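Local coordinates for hydrogenase expression/formation protein HypE (Desulfovibrio vulgaris subsp. vulgaris, PDB 2Z1U) that binds ATP and magnesium and probably uses the nucleotide in the maturation of hydrogenases, as a member of the HypE family related to AIR synthases, at residues P50-T55 and G149-D154; P155-D160 and G213-L218; R161-D166 and I277-R282; L169-M174 and G272-I277; E206-E211 and L287-E292. One frame throughout, in Å; residues are numbered along the deposited sequence.

Overall arrangement
From the N terminus, interaction 1 comes first, joining strand 50-58 to the end of strand 141-151 within the N-terminal AIR synthase-related region and closing a loop of 93 residues. The chain then enters interaction 2 at once, Ile151 packing on Ala156; this contact closes a 52-residue loop and crosses interactions 3 and 4, and its His216 meets Asp166 of interaction 3. Interaction 3 closes 110 residues; interaction 4, closing 97, lies within that span and shares Ile277 with it; strand 275-278 lies between 217-219 and 167-170 in one sheet. Interaction 5 closes 75 residues, crosses interactions 2, 3 and 4 and packs helices 202-212 and 280-291 together, with Leu290 resting against Leu169.

Interaction 1: P50-T55 and G149-D154; sequences PLAMST and GEILVD
Pro50 and Ile151 open a short antiparallel pairing in which the axes of strands 50-55 and 149-151 approach to 4.4 Å, with their directions 131° apart. Ile151 N donates to Pro50 O at 3.0 Å. Ala52 and Gly149 form the hydrogen-bonded pair, Ala52 N reaching Gly149 O at 2.8 Å and Gly149 N returning to Ala52 O at 2.9 Å. Leu51 and Glu150 are the non-hydrogen-bonded pair between these bonds. Strand 50-58 is the outermost member of its four-stranded sheet within the chain, but Pro50, Leu51 and Met53 pair with a strand of the second subunit, so the sheet continues across the dimer interface. On one face Leu51 and Glu150 run side by side, Leu51 CD2 lying 4.0 Å from Glu150 CG; the carboxylate beyond is held by Arg90 and by the backbone N of Thr48. On the other face, CG1 of Ile151 rests 4.0 Å from Ala52 CB. With CG1 anti to the carbonyl carbon (chi1 -69°), the Ile151 branch reaches back over the neighbouring strand, where its CD1 comes within 3.4 Å of Leu51 O. Leu85 and Ala87 also pack against Ala52 and Ile151.

Interaction 2: P155-D160 and G213-L218; sequences PAPSGD and GDIHVL
Pro157 lies against the backbone and side chains of residues 215-218. Its CG touches two neighbouring branches, 3.9 Å from Ile215 CG2 and 3.8 Å from Leu218 CD1; the proline ring and Leu218 run side by side, whereas Ile215 comes at a slant. One residue on, Ser158 N donates to His216 O at 3.0 Å in a fairly straight bond (161° at the hydrogen). The same carbonyl receives a CA-H contact from Pro157. Val217 covers the next carbonyl: its CG2 is 3.4 Å from Ser158 O, while CG1, anti to the backbone N at chi1 -160°, reaches Gly159 CA at 3.8 Å. At the other end a water donates to both Pro155 O and Ile215 O, bridging two carbonyls that belong to opposite segments. Farther out, Arg161 NH1 bonds to Ala156 O and more weakly to Ile215 O, His216 ND1 is tied to Asp166, and Ser158 OG meets Asn40 of the second subunit. Ile215 and Leu218 also pack on helix 202-212. The linker after strand 141-151 thus runs beside the start of strand 217-219, outermost of its sheet within this chain, where His216 and Val217 both face Ile277 in a classic beta bulge.

Interaction 3: R161-D166 and I277-R282; sequences RARPGD and ILPEER
Ile277 meets the loop 161-166 through its CG2 branch, which lies 4.0 Å from Ala162 CB and 3.5 Å from both CB and OD2 of Asp166. That branch stands anti to the backbone N (CG1 at chi1 -62°); the side chains of Ile277 and Asp166 cross at about a right angle. Val217 and Val305 pack around the same isoleucine. At Leu278 the contact passes to the backbone: its carbonyl O lies 3.4 Å from Asp166 CA in a bent CA-H...O contact, while its side chain starts away from the loop and packs on Leu169. The opposing loop is shaped by a type II beta turn from Arg163 to Asp166, closed by Asp166 N on Arg163 O, and leads into strand 167-170, next to strand 275-278 in the sheet. Asp166 also reaches back across the turn: Arg163 N donates to its OD2 at 2.9 Å, nearly straight at 171° but from above the carboxylate plane. His216 ND1 is a second partner of this oxygen, so OD2 of this buried side chain has two nitrogen partners, which would probably stabilise a negative charge there. Pro279 comes next, its ring carbon CG lying over one face of the Arg163 guanidinium, 3.8 Å from NH2; the arginine is extended from CG to NE and crosses the ring at about a right angle. At Glu280, near the start of helix 280-291, CB approaches Gly165 O at 3.7 Å, and the carboxylate turns to a salt bridge with Arg301.

Interaction 4: L169-M174 and G272-I277; sequences LISGSM and GKLICI
Lys273 NZ donates to Ser173 O at 2.8 Å, and Leu274 N to Ser171 OG at the same distance, two bonds that extend an antiparallel strand pair past its regular end. The pair, strands 167-170 and 275-278, belongs to the mixed sheet of the C-terminal AIR synthase-related region. Leu274 lies about 5 Å, side chain to side chain, from the magnesium ligand Asp220. Ser171 OG stands between its own backbone N and carbonyl carbon (chi1 65°) and receives the Leu274 N-H at 166°. Ser171 N in turn donates to Leu274 O at 3.2 Å. Leu169 and Cys276 form the hydrogen-bonded pair through two backbone bonds of 2.9 Å. The ammonium group of Lys273 also forms a salt bridge with Asp197 and donates to a water that makes only a weak bond to Ser173 OG, whose stronger partner is Asp176. Bends at chi2 and chi4 fold the lysine chain over Gly172 and Ser173, its CD lying 3.5 Å from Gly172 C. Met174 slides past it in the opposite direction, with CE 3.6 Å from Lys273 CG. Ile170 and Ile275, the non-hydrogen-bonded pair, fit tightly, CD1 of Ile170 pressing to 3.5 Å from CG1 of Ile275.

Interaction 5: E206-E211 and L287-E292; sequences EKLVLE and LAVLRE
Helices 202-212 and 280-291 pack here as a nearly antiparallel pair, Val289 of the second fitting against Lys207 and Leu208 of the first. The axes of the short segments approach to 9.8 Å, and their directions differ by 155°. Val289 points toward the opposing helix, and its two methyl groups meet different residues. CG1, anti to the backbone N at chi1 166°, meets Leu208 CD2 at 3.7 Å, whereas CG2 lies 4.0 Å from Lys207 CD, on the aliphatic part of the lysine. Leu208 uses both branches: CD2 goes to the valine, and CD1 touches Leu290 CD2 at 4.0 Å, the two leucines crossing at about a right angle. Val204 and Val212 of helix 202-212 also touch Val289, extending the apolar contact along that helix. At its more exposed side the contact becomes polar. The extended chain of Lys207 carries its NZ to 4.5 Å from Glu292 OE2, too far for a salt bridge, and one water links the charges, accepting from Lys207 NZ and donating to Glu292 OE2 at 2.8 Å each. The pairing is apolar around Leu208 and Leu290 and water-bridged at Lys207 and Glu292. On the inner side Leu290 rests on Leu169 of strand 167-170, so the contact belongs to the layer of helices packed against the C-terminal sheet in this alpha-beta fold.

Interaction 1: P50-T55 and G149-D154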
# COMPACT_ATOMS: atom_id res chain seq x y z
N PRO A 50 -1.69 20.78 -1.18
CA PRO A 50 -1.89 20.07 0.08
C PRO A 50 -2.68 18.81 -0.21
O PRO A 50 -3.80 18.88 -0.73
CB PRO A 50 -2.71 21.06 0.93
CG PRO A 50 -2.73 22.36 0.15
CD PRO A 50 -2.52 21.99 -1.28
N LEU A 51 -2.09 17.66 0.10
CA LEU A 51 -2.68 16.37 -0.23
C LEU A 51 -2.92 15.55 1.01
O LEU A 51 -2.29 15.78 2.04
CB LEU A 51 -1.77 15.59 -1.19
CG LEU A 51 -1.32 16.30 -2.47
CD1 LEU A 51 -0.31 15.45 -3.17
CD2 LEU A 51 -2.49 16.62 -3.39
N ALA A 52 -3.84 14.60 0.92
CA ALA A 52 -4.08 13.64 1.98
C ALA A 52 -3.73 12.22 1.47
O ALA A 52 -4.13 11.85 0.36
CB ALA A 52 -5.50 13.72 2.44
N MET A 53 -2.98 11.47 2.26
CA MET A 53 -2.55 10.12 1.90
C MET A 53 -2.85 9.10 3.02
O MET A 53 -2.52 9.34 4.19
CB MET A 53 -1.05 10.11 1.56
CG MET A 53 -0.45 8.72 1.26
SD MET A 53 1.37 8.77 1.08
CE MET A 53 1.66 7.27 0.14
N SER A 54 -3.45 7.98 2.65
CA SER A 54 -3.79 6.91 3.60
C SER A 54 -3.53 5.54 3.00
O SER A 54 -3.71 5.35 1.78
CB SER A 54 -5.29 7.01 3.93
OG SER A 54 -5.67 6.00 4.84
N THR A 55 -3.13 4.58 3.83
CA THR A 55 -3.03 3.19 3.37
C THR A 55 -3.79 2.24 4.30
O THR A 55 -3.85 2.48 5.49
CB THR A 55 -1.55 2.72 3.22
OG1 THR A 55 -1.53 1.51 2.46
CG2 THR A 55 -0.88 2.45 4.60
N GLY A 149 -5.43 12.17 -2.22
CA GLY A 149 -6.45 13.16 -2.52
C GLY A 149 -6.02 14.59 -2.27
O GLY A 149 -5.02 14.84 -1.59
N GLU A 150 -6.80 15.52 -2.79
CA GLU A 150 -6.54 16.95 -2.66
C GLU A 150 -7.34 17.51 -1.47
O GLU A 150 -8.57 17.39 -1.43
CB GLU A 150 -6.90 17.64 -3.98
CG GLU A 150 -6.02 17.14 -5.15
CD GLU A 150 -6.59 17.43 -6.53
OE1 GLU A 150 -7.79 17.13 -6.77
OE2 GLU A 150 -5.82 17.93 -7.39
N ILE A 151 -6.65 18.12 -0.51
CA ILE A 151 -7.35 18.71 0.64
C ILE A 151 -8.18 19.91 0.18
O ILE A 151 -7.72 20.74 -0.61
CB ILE A 151 -6.42 19.01 1.84
CG1 ILE A 151 -5.95 17.69 2.46
CG2 ILE A 151 -7.15 19.84 2.90
CD1 ILE A 151 -4.73 17.79 3.32
N LEU A 152 -9.43 19.95 0.66
CA LEU A 152 -10.43 20.91 0.18
C LEU A 152 -10.56 22.16 1.03
O LEU A 152 -11.11 23.16 0.57
CB LEU A 152 -11.80 20.23 0.04
CG LEU A 152 -11.93 19.06 -0.94
CD1 LEU A 152 -13.22 18.30 -0.69
CD2 LEU A 152 -11.84 19.53 -2.39
N VAL A 153 -10.08 22.11 2.27
CA VAL A 153 -10.28 23.22 3.22
C VAL A 153 -9.10 23.42 4.16
O VAL A 153 -8.37 22.48 4.45
CB VAL A 153 -11.55 23.02 4.09
CG1 VAL A 153 -12.81 23.34 3.31
CG2 VAL A 153 -11.61 21.62 4.71
N ASP A 154 -8.96 24.66 4.63
CA ASP A 154 -8.00 24.99 5.68
C ASP A 154 -8.67 25.92 6.70
O ASP A 154 -9.15 26.99 6.32
CB ASP A 154 -6.73 25.62 5.10
CG ASP A 154 -5.54 25.53 6.05
OD1 ASP A 154 -5.55 26.19 7.10
OD2 ASP A 154 -4.58 24.80 5.73

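Interaction 2: P155-D160 and G213-L218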
# COMPACT_ATOMS: atom_id res chain seq x y z
N PRO A 155 -8.72 25.51 7.99
CA PRO A 155 -8.22 24.23 8.50
C PRO A 155 -9.08 23.03 8.09
O PRO A 155 -10.30 23.16 7.91
CB PRO A 155 -8.26 24.42 10.02
CG PRO A 155 -9.29 25.44 10.25
CD PRO A 155 -9.28 26.35 9.06
N ALA A 156 -8.44 21.87 7.95
CA ALA A 156 -9.11 20.63 7.55
C ALA A 156 -9.49 19.81 8.79
O ALA A 156 -8.98 20.09 9.88
CB ALA A 156 -8.19 19.83 6.64
N PRO A 157 -10.42 18.83 8.64
CA PRO A 157 -10.78 18.04 9.82
C PRO A 157 -9.60 17.22 10.35
O PRO A 157 -8.73 16.83 9.60
CB PRO A 157 -11.92 17.15 9.32
CG PRO A 157 -12.43 17.83 8.07
CD PRO A 157 -11.19 18.40 7.46
N SER A 158 -9.58 17.02 11.67
CA SER A 158 -8.48 16.36 12.36
C SER A 158 -8.97 15.85 13.71
O SER A 158 -9.78 16.49 14.37
CB SER A 158 -7.33 17.35 12.56
OG SER A 158 -6.23 16.73 13.19
N GLY A 159 -8.46 14.69 14.14
CA GLY A 159 -8.88 14.06 15.40
C GLY A 159 -8.73 14.96 16.62
O GLY A 159 -9.46 14.81 17.60
N ASP A 160 -7.79 15.90 16.55
CA ASP A 160 -7.49 16.81 17.66
C ASP A 160 -8.28 18.12 17.66
O ASP A 160 -7.99 19.03 18.46
CB ASP A 160 -5.97 17.06 17.77
CG ASP A 160 -5.41 17.86 16.60
OD1 ASP A 160 -6.11 18.12 15.60
OD2 ASP A 160 -4.22 18.23 16.69
N GLY A 213 -19.34 23.61 5.95
CA GLY A 213 -18.13 24.27 6.44
C GLY A 213 -17.88 24.18 7.94
O GLY A 213 -18.77 23.80 8.71
N ASP A 214 -16.66 24.52 8.35
CA ASP A 214 -16.22 24.51 9.75
C ASP A 214 -16.34 23.11 10.37
O ASP A 214 -16.68 22.96 11.54
CB ASP A 214 -16.96 25.58 10.59
CG ASP A 214 -16.14 26.07 11.80
OD1 ASP A 214 -14.94 25.73 11.91
OD2 ASP A 214 -16.71 26.79 12.64
N ILE A 215 -16.02 22.09 9.58
CA ILE A 215 -16.00 20.72 10.08
C ILE A 215 -14.76 20.52 10.95
O ILE A 215 -13.63 20.72 10.48
CB ILE A 215 -16.01 19.67 8.92
CG1 ILE A 215 -17.16 19.94 7.93
CG2 ILE A 215 -16.06 18.25 9.48
CD1 ILE A 215 -18.59 19.96 8.54
N HIS A 216 -14.97 20.14 12.21
CA HIS A 216 -13.83 19.91 13.11
C HIS A 216 -13.20 18.53 12.97
O HIS A 216 -11.99 18.44 12.84
CB HIS A 216 -14.20 20.18 14.57
CG HIS A 216 -14.45 21.63 14.86
ND1 HIS A 216 -14.96 22.06 16.07
CD2 HIS A 216 -14.27 22.74 14.12
CE1 HIS A 216 -15.08 23.37 16.06
NE2 HIS A 216 -14.67 23.81 14.88
N VAL A 217 -14.02 17.47 13.03
CA VAL A 217 -13.53 16.08 12.97
C VAL A 217 -14.39 15.19 12.07
O VAL A 217 -15.62 15.25 12.11
CB VAL A 217 -13.46 15.38 14.36
CG1 VAL A 217 -12.52 14.15 14.30
CG2 VAL A 217 -13.01 16.34 15.45
N LEU A 218 -13.72 14.37 11.28
CA LEU A 218 -14.36 13.28 10.55
C LEU A 218 -13.56 12.02 10.87
O LEU A 218 -12.33 12.05 10.89
CB LEU A 218 -14.34 13.52 9.03
CG LEU A 218 -15.07 14.74 8.44
CD1 LEU A 218 -14.66 14.97 6.96
CD2 LEU A 218 -16.59 14.63 8.57
O HOH W 1 -12.70 21.69 8.08

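Interaction 3: R161-D166 and I277-R282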
# COMPACT_ATOMS: atom_id res chain seq x y z
N ARG A 161 -9.30 18.22 16.80
CA ARG A 161 -10.03 19.49 16.64
C ARG A 161 -11.45 19.54 17.23
O ARG A 161 -12.16 20.56 17.06
CB ARG A 161 -10.04 19.89 15.15
CG ARG A 161 -8.65 20.25 14.60
CD ARG A 161 -8.71 20.96 13.24
NE ARG A 161 -9.45 22.22 13.34
CZ ARG A 161 -10.45 22.59 12.55
NH1 ARG A 161 -10.84 21.83 11.53
NH2 ARG A 161 -11.06 23.75 12.78
N ALA A 162 -11.87 18.48 17.93
CA ALA A 162 -13.14 18.50 18.65
C ALA A 162 -13.03 19.49 19.80
O ALA A 162 -12.06 19.46 20.56
CB ALA A 162 -13.51 17.12 19.17
N ARG A 163 -14.00 20.38 19.92
CA ARG A 163 -13.96 21.42 20.94
C ARG A 163 -15.29 21.49 21.71
O ARG A 163 -16.33 21.07 21.19
CB ARG A 163 -13.57 22.77 20.30
CG ARG A 163 -14.69 23.49 19.52
CD ARG A 163 -14.49 25.02 19.51
NE ARG A 163 -15.67 25.77 19.04
CZ ARG A 163 -15.72 26.49 17.91
NH1 ARG A 163 -14.66 26.56 17.11
NH2 ARG A 163 -16.83 27.16 17.59
N PRO A 164 -15.26 21.97 22.98
CA PRO A 164 -16.48 22.13 23.79
C PRO A 164 -17.64 22.78 23.03
O PRO A 164 -17.45 23.79 22.35
CB PRO A 164 -16.02 23.03 24.95
CG PRO A 164 -14.56 22.71 25.11
CD PRO A 164 -14.04 22.33 23.74
N GLY A 165 -18.82 22.18 23.15
CA GLY A 165 -20.02 22.68 22.48
C GLY A 165 -20.31 22.07 21.11
O GLY A 165 -21.39 22.28 20.56
N ASP A 166 -19.34 21.33 20.57
CA ASP A 166 -19.49 20.63 19.28
C ASP A 166 -20.59 19.57 19.34
O ASP A 166 -20.72 18.86 20.35
CB ASP A 166 -18.19 19.96 18.86
CG ASP A 166 -17.17 20.93 18.27
OD1 ASP A 166 -17.47 22.14 18.11
OD2 ASP A 166 -16.06 20.47 17.95
N ILE A 277 -17.97 15.76 13.65
CA ILE A 277 -17.98 16.66 14.81
C ILE A 277 -17.72 18.08 14.31
O ILE A 277 -16.79 18.30 13.51
CB ILE A 277 -16.97 16.19 15.90
CG1 ILE A 277 -17.39 14.81 16.41
CG2 ILE A 277 -16.92 17.17 17.08
CD1 ILE A 277 -16.36 14.07 17.25
N LEU A 278 -18.55 19.03 14.76
CA LEU A 278 -18.57 20.41 14.28
C LEU A 278 -19.36 21.32 15.24
O LEU A 278 -20.22 20.84 16.00
CB LEU A 278 -19.19 20.46 12.87
CG LEU A 278 -20.71 20.53 12.65
CD1 LEU A 278 -20.96 20.69 11.17
CD2 LEU A 278 -21.46 19.30 13.18
N PRO A 279 -19.12 22.66 15.21
CA PRO A 279 -19.88 23.57 16.08
C PRO A 279 -21.39 23.41 15.97
O PRO A 279 -21.92 23.06 14.91
CB PRO A 279 -19.48 24.96 15.57
CG PRO A 279 -18.15 24.77 14.97
CD PRO A 279 -18.16 23.39 14.37
N GLU A 280 -22.07 23.70 17.08
CA GLU A 280 -23.52 23.54 17.19
C GLU A 280 -24.32 24.23 16.09
O GLU A 280 -25.29 23.66 15.59
CB GLU A 280 -23.98 24.01 18.59
CG GLU A 280 -25.47 23.84 18.90
CD GLU A 280 -26.02 22.47 18.55
OE1 GLU A 280 -27.12 22.42 17.93
OE2 GLU A 280 -25.38 21.45 18.88
N GLU A 281 -23.92 25.43 15.67
CA GLU A 281 -24.74 26.21 14.72
C GLU A 281 -24.71 25.68 13.28
O GLU A 281 -25.53 26.08 12.44
CB GLU A 281 -24.46 27.73 14.80
CG GLU A 281 -23.33 28.26 13.91
CD GLU A 281 -21.96 28.18 14.57
OE1 GLU A 281 -21.85 27.63 15.69
OE2 GLU A 281 -21.00 28.67 13.95
N ARG A 282 -23.78 24.77 13.01
CA ARG A 282 -23.70 24.09 11.72
C ARG A 282 -24.26 22.67 11.76
O ARG A 282 -24.36 22.01 10.72
CB ARG A 282 -22.25 24.05 11.24
CG ARG A 282 -21.87 25.15 10.27
CD ARG A 282 -21.11 26.28 10.93
NE ARG A 282 -19.94 26.65 10.14
CZ ARG A 282 -19.92 27.58 9.20
NH1 ARG A 282 -21.01 28.28 8.91
NH2 ARG A 282 -18.79 27.82 8.54

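Interaction 4: L169-M174 and G272-I277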
# COMPACT_ATOMS: atom_id res chain seq x y z
N LEU A 169 -22.28 13.93 15.33
CA LEU A 169 -23.24 13.38 14.39
C LEU A 169 -22.76 12.03 13.86
O LEU A 169 -21.56 11.80 13.68
CB LEU A 169 -23.47 14.34 13.20
CG LEU A 169 -23.77 15.82 13.39
CD1 LEU A 169 -23.96 16.47 12.01
CD2 LEU A 169 -25.02 16.04 14.28
N ILE A 170 -23.72 11.15 13.63
CA ILE A 170 -23.44 9.88 12.97
C ILE A 170 -24.19 9.84 11.65
O ILE A 170 -25.31 10.39 11.54
CB ILE A 170 -23.82 8.68 13.89
CG1 ILE A 170 -23.08 7.41 13.47
CG2 ILE A 170 -25.35 8.48 13.93
CD1 ILE A 170 -21.55 7.45 13.68
N SER A 171 -23.60 9.18 10.65
CA SER A 171 -24.17 9.21 9.28
C SER A 171 -25.15 8.07 9.01
O SER A 171 -25.82 8.07 8.00
CB SER A 171 -23.05 9.19 8.22
OG SER A 171 -22.33 7.98 8.27
N GLY A 172 -25.20 7.10 9.91
CA GLY A 172 -26.13 5.98 9.80
C GLY A 172 -25.97 4.92 10.89
O GLY A 172 -25.28 5.15 11.88
N SER A 173 -26.59 3.77 10.66
CA SER A 173 -26.71 2.69 11.65
C SER A 173 -25.38 2.04 12.03
O SER A 173 -24.45 1.97 11.22
CB SER A 173 -27.71 1.65 11.13
OG SER A 173 -27.22 0.99 9.98
N MET A 174 -25.29 1.54 13.26
CA MET A 174 -24.06 0.97 13.78
C MET A 174 -24.14 -0.55 13.87
O MET A 174 -25.17 -1.10 14.25
CB MET A 174 -23.77 1.57 15.18
CG MET A 174 -23.42 3.06 15.13
SD MET A 174 -21.78 3.42 14.49
CE MET A 174 -22.05 3.96 12.76
N GLY A 272 -19.20 1.74 6.04
CA GLY A 272 -19.88 2.74 5.20
C GLY A 272 -20.46 3.87 6.01
O GLY A 272 -21.51 4.41 5.67
N LYS A 273 -19.76 4.24 7.08
CA LYS A 273 -20.28 5.18 8.10
C LYS A 273 -19.21 6.20 8.48
O LYS A 273 -18.01 5.89 8.41
CB LYS A 273 -20.68 4.43 9.39
CG LYS A 273 -21.79 3.41 9.20
CD LYS A 273 -23.12 4.10 8.97
CE LYS A 273 -24.03 3.27 8.09
NZ LYS A 273 -23.97 1.82 8.47
N LEU A 274 -19.62 7.38 8.91
CA LEU A 274 -18.67 8.33 9.50
C LEU A 274 -19.25 9.02 10.73
O LEU A 274 -20.46 9.08 10.90
CB LEU A 274 -18.21 9.39 8.47
CG LEU A 274 -19.23 10.35 7.83
CD1 LEU A 274 -19.67 11.53 8.73
CD2 LEU A 274 -18.65 10.90 6.51
N ILE A 275 -18.35 9.52 11.56
CA ILE A 275 -18.66 10.43 12.63
C ILE A 275 -18.27 11.82 12.17
O ILE A 275 -17.19 12.01 11.60
CB ILE A 275 -17.88 10.06 13.93
CG1 ILE A 275 -18.42 8.76 14.51
CG2 ILE A 275 -17.99 11.17 15.00
CD1 ILE A 275 -17.40 7.65 14.59
N CYS A 276 -19.14 12.79 12.41
CA CYS A 276 -18.86 14.17 12.06
C CYS A 276 -19.04 15.05 13.29
O CYS A 276 -20.10 15.09 13.90
CB CYS A 276 -19.79 14.63 10.92
SG CYS A 276 -19.72 16.39 10.53
N ILE A 277 -17.97 15.76 13.65
CA ILE A 277 -17.98 16.66 14.81
C ILE A 277 -17.72 18.08 14.31
O ILE A 277 -16.79 18.30 13.51
CB ILE A 277 -16.97 16.19 15.90
CG1 ILE A 277 -17.39 14.81 16.41
CG2 ILE A 277 -16.92 17.17 17.08
CD1 ILE A 277 -16.36 14.07 17.25
O HOH W 2 -26.08 0.17 6.86

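Interaction 5: E206-E211 and L287-E292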
# COMPACT_ATOMS: atom_id res chain seq x y z
N GLU A 206 -17.35 15.84 0.68
CA GLU A 206 -17.13 17.03 -0.13
C GLU A 206 -18.22 18.09 0.14
O GLU A 206 -17.89 19.27 0.38
CB GLU A 206 -17.01 16.67 -1.63
CG GLU A 206 -16.87 17.90 -2.55
CD GLU A 206 -16.22 17.61 -3.88
OE1 GLU A 206 -15.37 16.70 -3.95
OE2 GLU A 206 -16.54 18.31 -4.87
N LYS A 207 -19.49 17.69 0.14
CA LYS A 207 -20.58 18.63 0.38
C LYS A 207 -20.55 19.18 1.80
O LYS A 207 -20.83 20.36 2.01
CB LYS A 207 -21.96 18.03 0.08
CG LYS A 207 -23.04 19.10 0.02
CD LYS A 207 -24.42 18.54 -0.30
CE LYS A 207 -25.37 19.68 -0.66
NZ LYS A 207 -26.71 19.17 -1.02
N LEU A 208 -20.19 18.34 2.78
CA LEU A 208 -20.05 18.80 4.16
C LEU A 208 -19.01 19.91 4.27
O LEU A 208 -19.27 20.96 4.84
CB LEU A 208 -19.63 17.65 5.07
CG LEU A 208 -20.69 16.64 5.54
CD1 LEU A 208 -20.01 15.56 6.38
CD2 LEU A 208 -21.83 17.32 6.32
N VAL A 209 -17.84 19.65 3.70
CA VAL A 209 -16.68 20.50 3.88
C VAL A 209 -16.82 21.83 3.11
O VAL A 209 -16.54 22.92 3.65
CB VAL A 209 -15.40 19.66 3.59
CG1 VAL A 209 -14.37 20.40 2.78
CG2 VAL A 209 -14.85 19.06 4.90
N LEU A 210 -17.33 21.75 1.88
CA LEU A 210 -17.48 22.92 1.01
C LEU A 210 -18.76 23.73 1.17
O LEU A 210 -18.76 24.93 0.92
CB LEU A 210 -17.31 22.52 -0.46
CG LEU A 210 -15.97 21.87 -0.81
CD1 LEU A 210 -16.03 21.39 -2.24
CD2 LEU A 210 -14.82 22.84 -0.60
N GLU A 211 -19.86 23.08 1.55
CA GLU A 211 -21.15 23.77 1.64
C GLU A 211 -21.62 24.05 3.06
O GLU A 211 -22.20 25.09 3.31
CB GLU A 211 -22.22 23.06 0.80
CG GLU A 211 -21.84 23.03 -0.69
CD GLU A 211 -22.94 22.55 -1.61
OE1 GLU A 211 -22.68 21.62 -2.40
OE2 GLU A 211 -24.06 23.10 -1.55
N LEU A 287 -26.31 17.61 9.39
CA LEU A 287 -27.26 16.51 9.51
C LEU A 287 -28.16 16.39 8.28
O LEU A 287 -28.48 15.28 7.86
CB LEU A 287 -28.15 16.71 10.75
CG LEU A 287 -28.19 15.61 11.81
CD1 LEU A 287 -29.49 15.73 12.62
CD2 LEU A 287 -28.00 14.19 11.25
N ALA A 288 -28.60 17.53 7.74
CA ALA A 288 -29.39 17.53 6.51
C ALA A 288 -28.59 16.88 5.37
O ALA A 288 -29.14 16.13 4.57
CB ALA A 288 -29.82 18.95 6.11
N VAL A 289 -27.30 17.18 5.30
CA VAL A 289 -26.43 16.61 4.28
C VAL A 289 -26.22 15.10 4.49
O VAL A 289 -26.33 14.30 3.56
CB VAL A 289 -25.09 17.39 4.19
CG1 VAL A 289 -24.04 16.63 3.38
CG2 VAL A 289 -25.34 18.79 3.57
N LEU A 290 -25.96 14.70 5.73
CA LEU A 290 -25.76 13.31 6.10
C LEU A 290 -26.99 12.47 5.76
O LEU A 290 -26.86 11.30 5.33
CB LEU A 290 -25.45 13.19 7.59
CG LEU A 290 -24.18 13.89 8.08
CD1 LEU A 290 -24.14 13.90 9.60
CD2 LEU A 290 -22.96 13.18 7.52
N ARG A 291 -28.20 13.00 5.92
CA ARG A 291 -29.44 12.30 5.57
C ARG A 291 -29.53 11.90 4.09
O ARG A 291 -30.21 10.93 3.74
CB ARG A 291 -30.67 13.14 5.95
CG ARG A 291 -30.94 13.14 7.45
CD ARG A 291 -32.22 13.94 7.76
NE ARG A 291 -32.40 14.09 9.20
CZ ARG A 291 -32.35 15.25 9.86
NH1 ARG A 291 -32.13 16.40 9.24
NH2 ARG A 291 -32.52 15.23 11.17
N GLU A 292 -28.80 12.62 3.24
CA GLU A 292 -28.79 12.36 1.81
C GLU A 292 -27.59 11.53 1.37
O GLU A 292 -27.53 11.14 0.22
CB GLU A 292 -28.92 13.66 1.01
CG GLU A 292 -30.16 14.44 1.36
CD GLU A 292 -30.54 15.46 0.31
OE1 GLU A 292 -31.72 15.83 0.28
OE2 GLU A 292 -29.69 15.89 -0.48
O HOH W 3 -27.78 17.46 0.86